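Local coordinates for peptidase M42 (Thaumarchaeota archaeon SCGC AB-539-E09, PDB 5DS0), which probably removes residues from the N-termini of peptides as a two-metal TET aminopeptidase, here with cobalt bound, assembled from twelve chains, at residues A64-E69 against A178-I183. Numbering follows the deposited sequence.
With CO (cobalt (II) ion), chain T; CO (cobalt (II) ion), chain U.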
loop_
_atom_site.group_PDB
_atom_site.type_symbol
_atom_site.label_atom_id
_atom_site.label_comp_id
_atom_site.label_asym_id
_atom_site.label_seq_id
_atom_site.Cartn_x
_atom_site.Cartn_y
_atom_site.Cartn_z
ATOM N N ALA C 64 -6.159 -30.447 -39.743
ATOM C CA ALA C 64 -5.129 -30.621 -38.736
ATOM C C ALA C 64 -5.701 -30.607 -37.338
ATOM O O ALA C 64 -6.539 -29.766 -37.020
ATOM C CB ALA C 64 -4.088 -29.530 -38.867
ATOM N N GLY C 65 -5.252 -31.551 -36.515
ATOM C CA GLY C 65 -5.537 -31.549 -35.076
ATOM C C GLY C 65 -4.304 -32.001 -34.326
ATOM O O GLY C 65 -3.738 -33.034 -34.649
ATOM N N HIS C 66 -3.853 -31.226 -33.351
ATOM C CA HIS C 66 -2.584 -31.541 -32.701
ATOM C C HIS C 66 -2.749 -32.636 -31.659
ATOM O O HIS C 66 -3.705 -32.628 -30.890
ATOM C CB HIS C 66 -1.898 -30.285 -32.119
ATOM C CG HIS C 66 -2.613 -29.654 -30.963
ATOM N ND1 HIS C 66 -2.385 -30.022 -29.656
ATOM C CD2 HIS C 66 -3.505 -28.636 -30.917
ATOM C CE1 HIS C 66 -3.125 -29.276 -28.853
ATOM N NE2 HIS C 66 -3.819 -28.432 -29.593
ATOM N N THR C 67 -1.810 -33.583 -31.646
ATOM C CA THR C 67 -1.869 -34.699 -30.722
ATOM C C THR C 67 -1.022 -34.492 -29.490
ATOM O O THR C 67 -1.054 -35.318 -28.575
ATOM C CB THR C 67 -1.398 -35.981 -31.385
ATOM O OG1 THR C 67 -0.102 -35.758 -31.960
ATOM C CG2 THR C 67 -2.369 -36.409 -32.452
ATOM N N ASP C 68 -0.228 -33.432 -29.455
ATOM C CA ASP C 68 0.492 -33.120 -28.222
ATOM C C ASP C 68 -0.482 -32.578 -27.191
ATOM O O ASP C 68 -1.487 -31.953 -27.532
ATOM C CB ASP C 68 1.681 -32.169 -28.441
ATOM C CG ASP C 68 1.271 -30.780 -28.877
ATOM O OD1 ASP C 68 0.420 -30.657 -29.782
ATOM O OD2 ASP C 68 1.838 -29.802 -28.343
ATOM N N GLU C 69 -0.193 -32.871 -25.933
ATOM C CA GLU C 69 -0.971 -32.386 -24.804
ATOM C C GLU C 69 -0.067 -31.563 -23.906
ATOM O O GLU C 69 1.152 -31.732 -23.873
ATOM C CB GLU C 69 -1.552 -33.554 -23.999
ATOM C CG GLU C 69 -0.482 -34.521 -23.477
ATOM C CD GLU C 69 -1.036 -35.676 -22.664
ATOM O OE1 GLU C 69 -1.818 -35.407 -21.710
ATOM O OE2 GLU C 69 -0.675 -36.835 -22.975
ATOM N N ALA C 178 -6.368 -34.424 -22.325
ATOM C CA ALA C 178 -5.850 -34.332 -23.684
ATOM C C ALA C 178 -6.892 -34.178 -24.787
ATOM O O ALA C 178 -6.562 -34.352 -25.963
ATOM C CB ALA C 178 -4.944 -35.518 -23.971
ATOM N N PHE C 179 -8.132 -33.829 -24.447
ATOM C CA PHE C 179 -9.104 -33.525 -25.488
ATOM C C PHE C 179 -8.510 -32.487 -26.436
ATOM O O PHE C 179 -8.705 -32.584 -27.635
ATOM C CB PHE C 179 -10.413 -33.015 -24.912
ATOM C CG PHE C 179 -11.219 -34.067 -24.210
ATOM C CD1 PHE C 179 -11.454 -35.293 -24.801
ATOM C CD2 PHE C 179 -11.779 -33.815 -22.974
ATOM C CE1 PHE C 179 -12.206 -36.252 -24.160
ATOM C CE2 PHE C 179 -12.535 -34.775 -22.331
ATOM C CZ PHE C 179 -12.738 -35.997 -22.922
ATOM N N ASP C 180 -7.786 -31.517 -25.887
ATOM C CA ASP C 180 -7.047 -30.548 -26.663
ATOM C C ASP C 180 -5.718 -31.177 -27.008
ATOM O O ASP C 180 -4.846 -31.233 -26.145
ATOM C CB ASP C 180 -6.840 -29.295 -25.812
ATOM C CG ASP C 180 -6.046 -28.218 -26.512
ATOM O OD1 ASP C 180 -5.846 -28.297 -27.747
ATOM O OD2 ASP C 180 -5.621 -27.272 -25.808
ATOM N N ASP C 181 -5.511 -31.655 -28.238
ATOM C CA ASP C 181 -6.471 -31.590 -29.339
ATOM C C ASP C 181 -6.612 -32.961 -30.019
ATOM O O ASP C 181 -6.715 -33.071 -31.240
ATOM C CB ASP C 181 -6.028 -30.524 -30.326
ATOM C CG ASP C 181 -7.045 -30.260 -31.438
ATOM O OD1 ASP C 181 -8.242 -30.578 -31.275
ATOM O OD2 ASP C 181 -6.612 -29.713 -32.471
ATOM N N ARG C 182 -6.635 -34.010 -29.206
ATOM C CA ARG C 182 -6.781 -35.361 -29.720
ATOM C C ARG C 182 -8.205 -35.587 -30.175
ATOM O O ARG C 182 -8.443 -36.411 -31.065
ATOM C CB ARG C 182 -6.333 -36.394 -28.692
ATOM C CG ARG C 182 -4.815 -36.418 -28.575
ATOM C CD ARG C 182 -4.293 -37.270 -27.434
ATOM N NE ARG C 182 -2.930 -36.891 -27.083
ATOM C CZ ARG C 182 -2.266 -37.331 -26.016
ATOM N NH1 ARG C 182 -2.815 -38.210 -25.190
ATOM N NH2 ARG C 182 -1.034 -36.894 -25.775
ATOM N N ILE C 183 -9.148 -34.827 -29.625
ATOM C CA ILE C 183 -10.507 -34.893 -30.118
ATOM C C ILE C 183 -10.567 -34.347 -31.541
ATOM O O ILE C 183 -11.320 -34.863 -32.363
ATOM C CB ILE C 183 -11.521 -34.169 -29.207
ATOM C CG1 ILE C 183 -12.941 -34.629 -29.518
ATOM C CG2 ILE C 183 -11.446 -32.668 -29.379
ATOM C CD1 ILE C 183 -13.209 -36.096 -29.194
HETATM CO CO CO T . -4.980 -26.866 -28.841
HETATM CO CO CO U . -4.232 -26.068 -26.130
#
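H66 and D180 meet at a cobalt ion: H66 NE2 binds it at 2.1 Å, and D180 OD1 at 2.0 Å. The carboxylate of D180 is turned 72° from the imidazole plane, and its other oxygen, OD2, binds the second cobalt at 1.9 Å, so one aspartate bridges both metals. E237 completes the first site through both carboxylate oxygens, and E215 and H325 join D180 at the second. The other ring nitrogen, ND1, donates to D68 O at 3.0 Å, close to the ring plane, and more weakly to D68 OD1; this second shell, with the metal bond at NE2, helps fix the rotation of the imidazole. D68 OD2 is itself held by S20 and the backbone N of E215. D181 CB lies over one face of the H66 ring. The peptide bond between D180 and D181 is cis, at the start of helix 179-197, and the pair of cobalt ions sharing D180 corresponds to the two-metal co-catalytic centre of M42 peptidases, set where strand 60-66 of the mixed sheet gives way to a loop.

R182 lies against the loop 67-69, its side chain running back toward the start of its own helix. Its CB starts a chain that runs extended from CG to NE; CG packs against T67 CA at 4.0 Å, and CD passes T67 O. NE then donates to T67 O at 2.9 Å, and NH2 joins on the same oxygen, a side-on grip with T67 O near the guanidinium plane. NH2 also forms a salt bridge to E69 OE2 at 2.8 Å, approaching from above the carboxylate plane, while K177 pairs with the same oxygen. A178 CB sits over one guanidinium face, and NH1 turns to the carbonyls of L13 and A16.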